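Local coordinates for protein oxalate--CoA ligase (Arabidopsis thaliana, PDB 5IE2) that belongs to the ANL superfamily of AMP-binding enzymes and carries adenosine-5'-triphosphate in its nucleotide pocket, at residues E202-V207 and N253-T258; T244-M249 and P280-I285; G172-P177 and V407-E412. All blocks are in the same frame, centred on the assembly; numbering follows the deposited sequence.

In the fold
Contacts 1 and 2 lie side by side, their centres 8 Å apart, and both involve the sheet that contains neighbouring strands 256-259 and 284-287. They touch directly: Thr255 O is 2.7 Å from Arg283 N and Ala254 N is 2.9 Å from Met249 O, both probable hydrogen bonds. Contact 3 lies on the other side of the chain's centre, where residues 172-177 and 407-412 meet around adenosine-5'-triphosphate. Its centre is 32 Å from that of contact 1 and 33 Å from that of contact 2, with nearest atoms about 16 and 20 Å away. Along the chain, both other contacts are nested inside the loop that contact 3 closes.

Contact 1 (E202-V207 and N253-T258); sequences ESDSTV and NATWYT
Thr255 meets the chain at Asp204 and Ser205 through a hydroxyl used in both directions. OG1 donates to Asp204 OD1 at 2.7 Å, on the lone pair that points away from the other carboxylate oxygen, and accepts from the backbone N-H of Ser205, whose N is 3.1 Å away. A chi1 of 57° sets OG1 between its own N and carbonyl carbon, where it faces both partners. The second carboxylate oxygen, OD2, is taken by a salt bridge to Arg283 and by the N of Thr201.

Ser205 O in turn accepts from Thr255 N at 2.8 Å, while Trp256 N adds a weak bond at 3.4 Å; the CA of Ala254 also approaches as a C-H donor. The hydroxyl of Ser205 turns to Tyr252 O.

Further along, Thr206 OG1 donates to Trp256 O at 2.7 Å from above the carbonyl plane. The same OG1 accepts from a water, which donates also to Val207 O and accepts from Thr258 N. Beside this polar cluster, Thr206 CB sits over one face of the Trp256 indole, 3.8 Å from the centroid of the five-membered ring, a CH-pi contact. A second water spans the opposite end of the contact, donating to the carbonyls of Ser203 and Asn253. Asn253, with positive phi, closes the preceding helix in a Schellman motif.

Strands 205-207 and 256-258 run at 41° to each other and are outermost strands of two different sheets. Two threonine hydroxyls, one shared carbonyl and two waters, rather than regular strand pairing, link them, so that polar atoms at this largely buried junction find partners although the two sheets do not merge.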
# COMPACT_ATOMS: atom_id res chain seq x y z
N GLU A 202 -18.30 -9.59 7.85
CA GLU A 202 -19.21 -8.62 7.28
C GLU A 202 -19.57 -7.52 8.27
O GLU A 202 -20.18 -6.51 7.87
CB GLU A 202 -20.49 -9.32 6.78
CG GLU A 202 -21.32 -9.94 7.93
CD GLU A 202 -20.91 -11.37 8.35
OE1 GLU A 202 -19.80 -11.87 8.02
OE2 GLU A 202 -21.73 -12.04 9.04
N SER A 203 -19.25 -7.66 9.56
CA SER A 203 -19.53 -6.56 10.49
C SER A 203 -18.39 -5.52 10.56
O SER A 203 -18.51 -4.50 11.26
CB SER A 203 -19.82 -7.09 11.90
OG SER A 203 -18.69 -7.76 12.41
N ASP A 204 -17.30 -5.74 9.83
CA ASP A 204 -16.21 -4.76 9.88
C ASP A 204 -16.46 -3.56 8.96
O ASP A 204 -17.29 -3.58 8.05
CB ASP A 204 -14.85 -5.41 9.51
CG ASP A 204 -14.31 -6.28 10.67
OD1 ASP A 204 -14.19 -5.72 11.78
OD2 ASP A 204 -14.12 -7.53 10.50
N SER A 205 -15.71 -2.49 9.24
CA SER A 205 -15.92 -1.24 8.57
C SER A 205 -14.63 -0.44 8.68
O SER A 205 -14.01 -0.44 9.74
CB SER A 205 -17.07 -0.47 9.25
OG SER A 205 -17.07 0.88 8.83
N THR A 206 -14.25 0.25 7.61
CA THR A 206 -13.02 1.07 7.67
C THR A 206 -13.13 2.33 6.84
O THR A 206 -14.04 2.47 5.98
CB THR A 206 -11.75 0.26 7.22
OG1 THR A 206 -10.60 0.98 7.64
CG2 THR A 206 -11.69 0.10 5.71
N VAL A 207 -12.22 3.28 7.09
CA VAL A 207 -12.11 4.51 6.29
C VAL A 207 -10.78 4.44 5.55
O VAL A 207 -9.77 4.18 6.19
CB VAL A 207 -12.14 5.78 7.17
CG1 VAL A 207 -11.78 7.05 6.35
CG2 VAL A 207 -13.55 5.91 7.86
N ASN A 253 -19.12 3.77 11.77
CA ASN A 253 -19.03 2.55 12.62
C ASN A 253 -17.76 1.74 12.33
O ASN A 253 -17.81 0.51 12.30
CB ASN A 253 -20.24 1.64 12.42
CG ASN A 253 -21.54 2.39 12.66
OD1 ASN A 253 -21.62 3.19 13.56
ND2 ASN A 253 -22.54 2.15 11.82
N ALA A 254 -16.68 2.43 12.10
CA ALA A 254 -15.41 1.73 11.77
C ALA A 254 -14.94 0.83 12.91
O ALA A 254 -15.15 1.12 14.10
CB ALA A 254 -14.30 2.72 11.47
N THR A 255 -14.29 -0.27 12.50
CA THR A 255 -13.78 -1.25 13.45
C THR A 255 -12.26 -1.40 13.30
O THR A 255 -11.65 -2.11 14.11
CB THR A 255 -14.41 -2.64 13.24
OG1 THR A 255 -14.19 -3.06 11.89
CG2 THR A 255 -15.96 -2.60 13.52
N TRP A 256 -11.69 -0.81 12.25
CA TRP A 256 -10.22 -0.89 12.08
C TRP A 256 -9.81 0.16 11.06
O TRP A 256 -10.68 0.70 10.34
CB TRP A 256 -9.83 -2.33 11.60
CG TRP A 256 -10.30 -2.65 10.23
CD1 TRP A 256 -11.62 -2.86 9.84
CD2 TRP A 256 -9.50 -2.76 9.04
NE1 TRP A 256 -11.66 -3.13 8.48
CE2 TRP A 256 -10.38 -3.13 7.98
CE3 TRP A 256 -8.10 -2.68 8.79
CZ2 TRP A 256 -9.91 -3.38 6.65
CZ3 TRP A 256 -7.62 -2.93 7.47
CH2 TRP A 256 -8.53 -3.25 6.41
N TYR A 257 -8.49 0.39 10.91
CA TYR A 257 -7.98 1.07 9.72
C TYR A 257 -6.53 0.61 9.49
O TYR A 257 -5.90 -0.00 10.38
CB TYR A 257 -8.06 2.64 9.81
CG TYR A 257 -7.01 3.32 10.68
CD1 TYR A 257 -5.86 3.90 10.12
CD2 TYR A 257 -7.18 3.41 12.06
CE1 TYR A 257 -4.90 4.53 10.90
CE2 TYR A 257 -6.25 4.04 12.86
CZ TYR A 257 -5.11 4.62 12.27
OH TYR A 257 -4.17 5.24 13.06
N THR A 258 -6.05 0.90 8.30
CA THR A 258 -4.66 0.58 7.95
C THR A 258 -4.02 1.82 7.36
O THR A 258 -4.69 2.60 6.61
CB THR A 258 -4.60 -0.63 6.97
OG1 THR A 258 -3.24 -0.97 6.73
CG2 THR A 258 -5.28 -0.29 5.62
O HOH W 1 -19.23 -1.79 11.67
O HOH W 2 -8.30 1.78 6.39

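Contact 2 (T244-M249 and P280-I285); sequences TFWPDM and PKLRFI
Trp246 and Met249, one turn apart on helix 242-251, reach across to Pro280 and Leu282 in the segment that leads into strand 284-287. The contact is wholly apolar, and its members fall into ring packing and aliphatic packing.

In the ring packing, the six-membered part of the Trp246 indole lies by the Pro280 ring, the two groups slanting across one another. CE3 is 3.7 Å from Pro280 CD, and CZ3 is 3.8 Å from Pro280 CG. At its far end the indole presents an edge: CH2 meets Leu282 CD1 at 4.0 Å, near the ring plane. Within the helix segment, the Phe245 ring places CE2 over the centre of one indole face. Tyr279 meets the same indole edge-to-face, and Phe304 and Ile267 also pack against it.

The aliphatic packing centres on Met249. Its chain is folded at both chi2 (-80°) and chi3 (-73°), and this curl carries CE to the fork of Leu282. The methyl lies 3.8 Å from Leu282 CD1 and likewise 3.8 Å from Leu282 CD2, the two side chains meeting at about a right angle. Nearer the backbone, Met249 CB is 4.4 Å from Pro280 CG. Tyr257, Ala254 and Val207 also touch Met249, while Tyr257 lies against Leu282 too, so these side chains belong to a shared core.

Strands 256-259 and 284-287 are parallel neighbours joined through helix 261-273, a beta-alpha-beta crossover; helix 242-251 packs beside this unit, against the approach to its second strand, within the layered alpha/beta architecture of the large N-terminal part of ANL enzymes.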
# COMPACT_ATOMS: atom_id res chain seq x y z
N THR A 244 -11.04 15.23 9.17
CA THR A 244 -12.31 14.50 9.06
C THR A 244 -12.19 13.01 9.38
O THR A 244 -13.20 12.32 9.38
CB THR A 244 -12.91 14.60 7.66
OG1 THR A 244 -12.01 14.02 6.71
CG2 THR A 244 -13.19 16.10 7.30
N PHE A 245 -10.97 12.54 9.63
CA PHE A 245 -10.72 11.09 9.83
C PHE A 245 -11.58 10.50 10.94
O PHE A 245 -12.34 9.54 10.69
CB PHE A 245 -9.23 10.84 10.13
CG PHE A 245 -8.91 9.40 10.42
CD1 PHE A 245 -9.19 8.44 9.46
CD2 PHE A 245 -8.38 9.01 11.65
CE1 PHE A 245 -8.93 7.08 9.68
CE2 PHE A 245 -8.11 7.63 11.89
CZ PHE A 245 -8.39 6.68 10.91
N TRP A 246 -11.46 11.02 12.17
CA TRP A 246 -12.17 10.40 13.27
C TRP A 246 -13.67 10.65 13.18
O TRP A 246 -14.42 9.76 13.52
CB TRP A 246 -11.64 10.86 14.63
CG TRP A 246 -10.27 10.19 14.93
CD1 TRP A 246 -9.06 10.82 15.02
CD2 TRP A 246 -10.02 8.80 15.14
NE1 TRP A 246 -8.06 9.90 15.27
CE2 TRP A 246 -8.63 8.65 15.34
CE3 TRP A 246 -10.84 7.66 15.19
CZ2 TRP A 246 -8.04 7.41 15.61
CZ3 TRP A 246 -10.26 6.42 15.43
CH2 TRP A 246 -8.86 6.30 15.64
N PRO A 247 -14.09 11.85 12.72
CA PRO A 247 -15.56 11.95 12.51
C PRO A 247 -16.13 10.89 11.54
O PRO A 247 -17.22 10.36 11.80
CB PRO A 247 -15.73 13.35 11.96
CG PRO A 247 -14.66 14.13 12.70
CD PRO A 247 -13.46 13.19 12.71
N ASP A 248 -15.40 10.61 10.46
CA ASP A 248 -15.82 9.55 9.53
C ASP A 248 -15.76 8.16 10.17
O ASP A 248 -16.66 7.34 9.95
CB ASP A 248 -14.97 9.56 8.26
CG ASP A 248 -15.38 10.67 7.27
OD1 ASP A 248 -16.48 11.27 7.46
OD2 ASP A 248 -14.61 10.94 6.32
N MET A 249 -14.70 7.90 10.93
CA MET A 249 -14.55 6.59 11.57
C MET A 249 -15.72 6.37 12.53
O MET A 249 -16.22 5.25 12.65
CB MET A 249 -13.24 6.48 12.35
CG MET A 249 -11.97 6.48 11.46
SD MET A 249 -11.64 4.83 10.70
CE MET A 249 -11.03 3.91 12.17
N PRO A 280 -13.78 5.80 18.83
CA PRO A 280 -14.42 4.49 18.73
C PRO A 280 -13.49 3.38 19.22
O PRO A 280 -12.26 3.56 19.20
CB PRO A 280 -14.72 4.36 17.24
CG PRO A 280 -13.71 5.25 16.57
CD PRO A 280 -13.45 6.40 17.54
N LYS A 281 -14.05 2.27 19.71
CA LYS A 281 -13.25 1.11 20.11
C LYS A 281 -12.94 0.26 18.89
O LYS A 281 -13.81 -0.44 18.43
CB LYS A 281 -13.98 0.23 21.13
CG LYS A 281 -13.25 0.02 22.46
CD LYS A 281 -14.25 -0.12 23.66
CE LYS A 281 -13.74 -1.06 24.78
NZ LYS A 281 -14.58 -1.08 26.03
N LEU A 282 -11.71 0.29 18.40
CA LEU A 282 -11.38 -0.49 17.19
C LEU A 282 -10.90 -1.89 17.58
O LEU A 282 -10.32 -2.08 18.66
CB LEU A 282 -10.29 0.23 16.41
CG LEU A 282 -10.63 1.65 16.03
CD1 LEU A 282 -9.43 2.33 15.28
CD2 LEU A 282 -11.93 1.69 15.17
N ARG A 283 -11.11 -2.87 16.70
CA ARG A 283 -10.56 -4.19 16.85
C ARG A 283 -9.03 -4.16 16.76
O ARG A 283 -8.34 -4.84 17.51
CB ARG A 283 -11.11 -5.15 15.77
CG ARG A 283 -12.51 -5.60 15.97
CD ARG A 283 -12.65 -7.09 15.46
NE ARG A 283 -12.53 -7.18 14.04
CZ ARG A 283 -11.63 -7.91 13.39
NH1 ARG A 283 -10.71 -8.65 14.02
NH2 ARG A 283 -11.68 -7.91 12.07
N PHE A 284 -8.51 -3.38 15.83
CA PHE A 284 -7.06 -3.25 15.64
C PHE A 284 -6.76 -2.07 14.75
O PHE A 284 -7.63 -1.53 14.05
CB PHE A 284 -6.42 -4.54 15.03
CG PHE A 284 -6.88 -4.82 13.62
CD1 PHE A 284 -6.14 -4.40 12.51
CD2 PHE A 284 -8.07 -5.50 13.39
CE1 PHE A 284 -6.58 -4.68 11.22
CE2 PHE A 284 -8.50 -5.79 12.12
CZ PHE A 284 -7.78 -5.37 11.02
N ILE A 285 -5.49 -1.67 14.77
CA ILE A 285 -4.99 -0.64 13.88
C ILE A 285 -3.83 -1.30 13.15
O ILE A 285 -3.05 -1.96 13.79
CB ILE A 285 -4.52 0.61 14.66
CG1 ILE A 285 -5.76 1.38 15.19
CG2 ILE A 285 -3.65 1.56 13.73
CD1 ILE A 285 -5.33 2.49 16.25

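Contact 3 (G172-P177 and V407-E412); sequences GTTSRP and VGRIKE. With ATP (adenosine-5'-triphosphate), chain C.
Thr173 and Arg409 meet around the beta phosphate of adenosine-5'-triphosphate. Thr173 OG1 donates to O1B at 2.6 Å; Arg409 NH1 donates to O2B at 2.8 Å, and NH2 to O1B at 3.1 Å. The arginine chain, extended from CG to NE, carries its guanidinium there, sandwiched between Thr173 CG2, over the centre of one face and 3.5 Å from CZ, and the ribose O2' over the other. Backbone donors serve the gamma phosphate: Gly172 N donates to O2G, and Thr174 N to O1G at 2.9 Å.

Behind this shell, Thr174 CG2 packs on Arg409 CD, Lys411 CB and the carboxylate of Glu412. Glu412 OE2 is 3.6 Å from Thr173 CG2 and accepts a hydrogen bond from a water that also donates to Thr173 O. The other carboxylate oxygen of Glu412, OE1, makes a long salt bridge to Arg409 NE, which may help to orient the arginine. Asp394, against which Arg409 packs, itself bonds the nucleotide.

Residues 172-177 are part of the phosphate-binding loop, rich in Gly, Ser and Thr, of ANL enzymes, met here across the beta phosphate by the Gly-Arg-Ile-Lys-Glu segment of the motif near the hinge between their two domains.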
# COMPACT_ATOMS: atom_id res chain seq x y z
N GLY A 172 9.75 3.06 -6.83
CA GLY A 172 10.95 3.74 -7.30
C GLY A 172 11.99 4.05 -6.21
O GLY A 172 12.92 4.88 -6.37
N THR A 173 11.87 3.34 -5.10
CA THR A 173 12.72 3.58 -3.95
C THR A 173 14.21 3.23 -4.18
O THR A 173 15.09 4.05 -3.89
CB THR A 173 12.18 2.79 -2.73
OG1 THR A 173 10.79 3.12 -2.52
CG2 THR A 173 13.01 3.11 -1.46
N THR A 174 14.51 2.03 -4.66
CA THR A 174 15.92 1.65 -4.84
C THR A 174 16.26 1.42 -6.31
O THR A 174 17.30 0.86 -6.64
CB THR A 174 16.34 0.38 -4.02
OG1 THR A 174 15.42 -0.69 -4.26
CG2 THR A 174 16.37 0.68 -2.53
N SER A 175 15.35 1.83 -7.19
CA SER A 175 15.50 1.61 -8.62
C SER A 175 14.56 2.51 -9.40
O SER A 175 13.79 3.26 -8.80
CB SER A 175 15.26 0.13 -8.98
OG SER A 175 16.47 -0.61 -8.91
N ARG A 176 14.62 2.41 -10.72
CA ARG A 176 13.58 2.99 -11.58
C ARG A 176 12.39 2.04 -11.50
O ARG A 176 12.59 0.81 -11.64
CB ARG A 176 14.08 3.14 -13.03
CG ARG A 176 15.23 2.18 -13.37
CD ARG A 176 16.01 2.62 -14.61
NE ARG A 176 17.29 1.92 -14.72
CZ ARG A 176 18.44 2.38 -14.20
NH1 ARG A 176 18.45 3.52 -13.52
NH2 ARG A 176 19.57 1.69 -14.35
N PRO A 177 11.16 2.59 -11.25
CA PRO A 177 9.96 1.74 -11.04
C PRO A 177 9.86 0.61 -12.09
O PRO A 177 10.09 0.83 -13.29
CB PRO A 177 8.80 2.74 -11.16
CG PRO A 177 9.42 4.06 -10.64
CD PRO A 177 10.86 4.03 -11.12
N VAL A 407 15.82 -5.95 8.53
CA VAL A 407 17.03 -5.18 8.79
C VAL A 407 17.08 -4.03 7.79
O VAL A 407 17.49 -2.91 8.13
CB VAL A 407 18.30 -6.09 8.68
CG1 VAL A 407 19.57 -5.31 8.89
CG2 VAL A 407 18.21 -7.20 9.70
N GLY A 408 16.65 -4.32 6.57
CA GLY A 408 16.52 -3.22 5.62
C GLY A 408 16.70 -3.71 4.19
O GLY A 408 17.00 -4.88 3.97
N ARG A 409 16.48 -2.83 3.22
CA ARG A 409 16.78 -3.16 1.84
C ARG A 409 18.25 -3.35 1.66
O ARG A 409 19.06 -2.58 2.19
CB ARG A 409 16.29 -2.06 0.92
CG ARG A 409 14.81 -1.82 1.05
CD ARG A 409 14.51 -0.41 0.59
NE ARG A 409 13.16 0.06 0.88
CZ ARG A 409 12.17 -0.01 0.00
NH1 ARG A 409 12.38 -0.58 -1.19
NH2 ARG A 409 10.96 0.48 0.32
N ILE A 410 18.61 -4.40 0.92
CA ILE A 410 20.01 -4.65 0.58
C ILE A 410 20.72 -3.37 0.14
O ILE A 410 21.83 -3.06 0.59
CB ILE A 410 20.12 -5.65 -0.55
CG1 ILE A 410 19.66 -7.02 -0.07
CG2 ILE A 410 21.55 -5.69 -1.13
CD1 ILE A 410 19.56 -8.06 -1.19
N LYS A 411 20.08 -2.61 -0.73
CA LYS A 411 20.74 -1.42 -1.29
C LYS A 411 20.83 -0.23 -0.30
O LYS A 411 21.55 0.73 -0.56
CB LYS A 411 20.00 -0.97 -2.55
CG LYS A 411 20.01 -1.97 -3.71
CD LYS A 411 20.68 -1.36 -4.95
CE LYS A 411 20.23 -2.06 -6.23
NZ LYS A 411 18.93 -2.77 -6.00
N GLU A 412 20.13 -0.31 0.83
CA GLU A 412 20.10 0.78 1.80
C GLU A 412 20.95 0.55 3.02
O GLU A 412 21.19 1.51 3.76
CB GLU A 412 18.66 1.06 2.24
CG GLU A 412 17.93 1.89 1.21
CD GLU A 412 16.51 2.24 1.59
OE1 GLU A 412 16.04 1.89 2.71
OE2 GLU A 412 15.85 2.88 0.74
PG ATP C . 11.02 -0.07 -5.71
O1G ATP C . 12.44 0.02 -5.14
O2G ATP C . 10.85 0.67 -6.98
O3G ATP C . 10.57 -1.53 -5.83
PB ATP C . 9.49 -0.02 -3.26
O1B ATP C . 9.29 1.05 -2.20
O2B ATP C . 10.35 -1.21 -2.99
O3B ATP C . 9.99 0.65 -4.67
PA ATP C . 6.78 -1.07 -2.78
O1A ATP C . 6.37 -2.40 -3.40
O2A ATP C . 5.79 0.03 -2.69
O3A ATP C . 7.99 -0.50 -3.68
O5' ATP C . 7.47 -1.36 -1.37
C5' ATP C . 7.76 -2.68 -0.86
C4' ATP C . 8.97 -2.53 0.08
O4' ATP C . 8.57 -1.79 1.25
C3' ATP C . 9.41 -3.83 0.67
O3' ATP C . 10.25 -4.52 -0.25
C2' ATP C . 10.16 -3.40 1.92
O2' ATP C . 11.44 -2.87 1.54
C1' ATP C . 9.33 -2.23 2.36
N9 ATP C . 8.38 -2.57 3.44
C8 ATP C . 7.09 -2.93 3.34
N7 ATP C . 6.58 -3.13 4.59
C5 ATP C . 7.59 -2.85 5.48
C6 ATP C . 7.72 -2.84 6.96
N6 ATP C . 6.63 -3.12 7.74
N1 ATP C . 8.92 -2.49 7.46
C2 ATP C . 9.98 -2.18 6.67
N3 ATP C . 9.94 -2.17 5.31
C4 ATP C . 8.76 -2.49 4.71
O HOH W 3 16.20 4.82 -1.13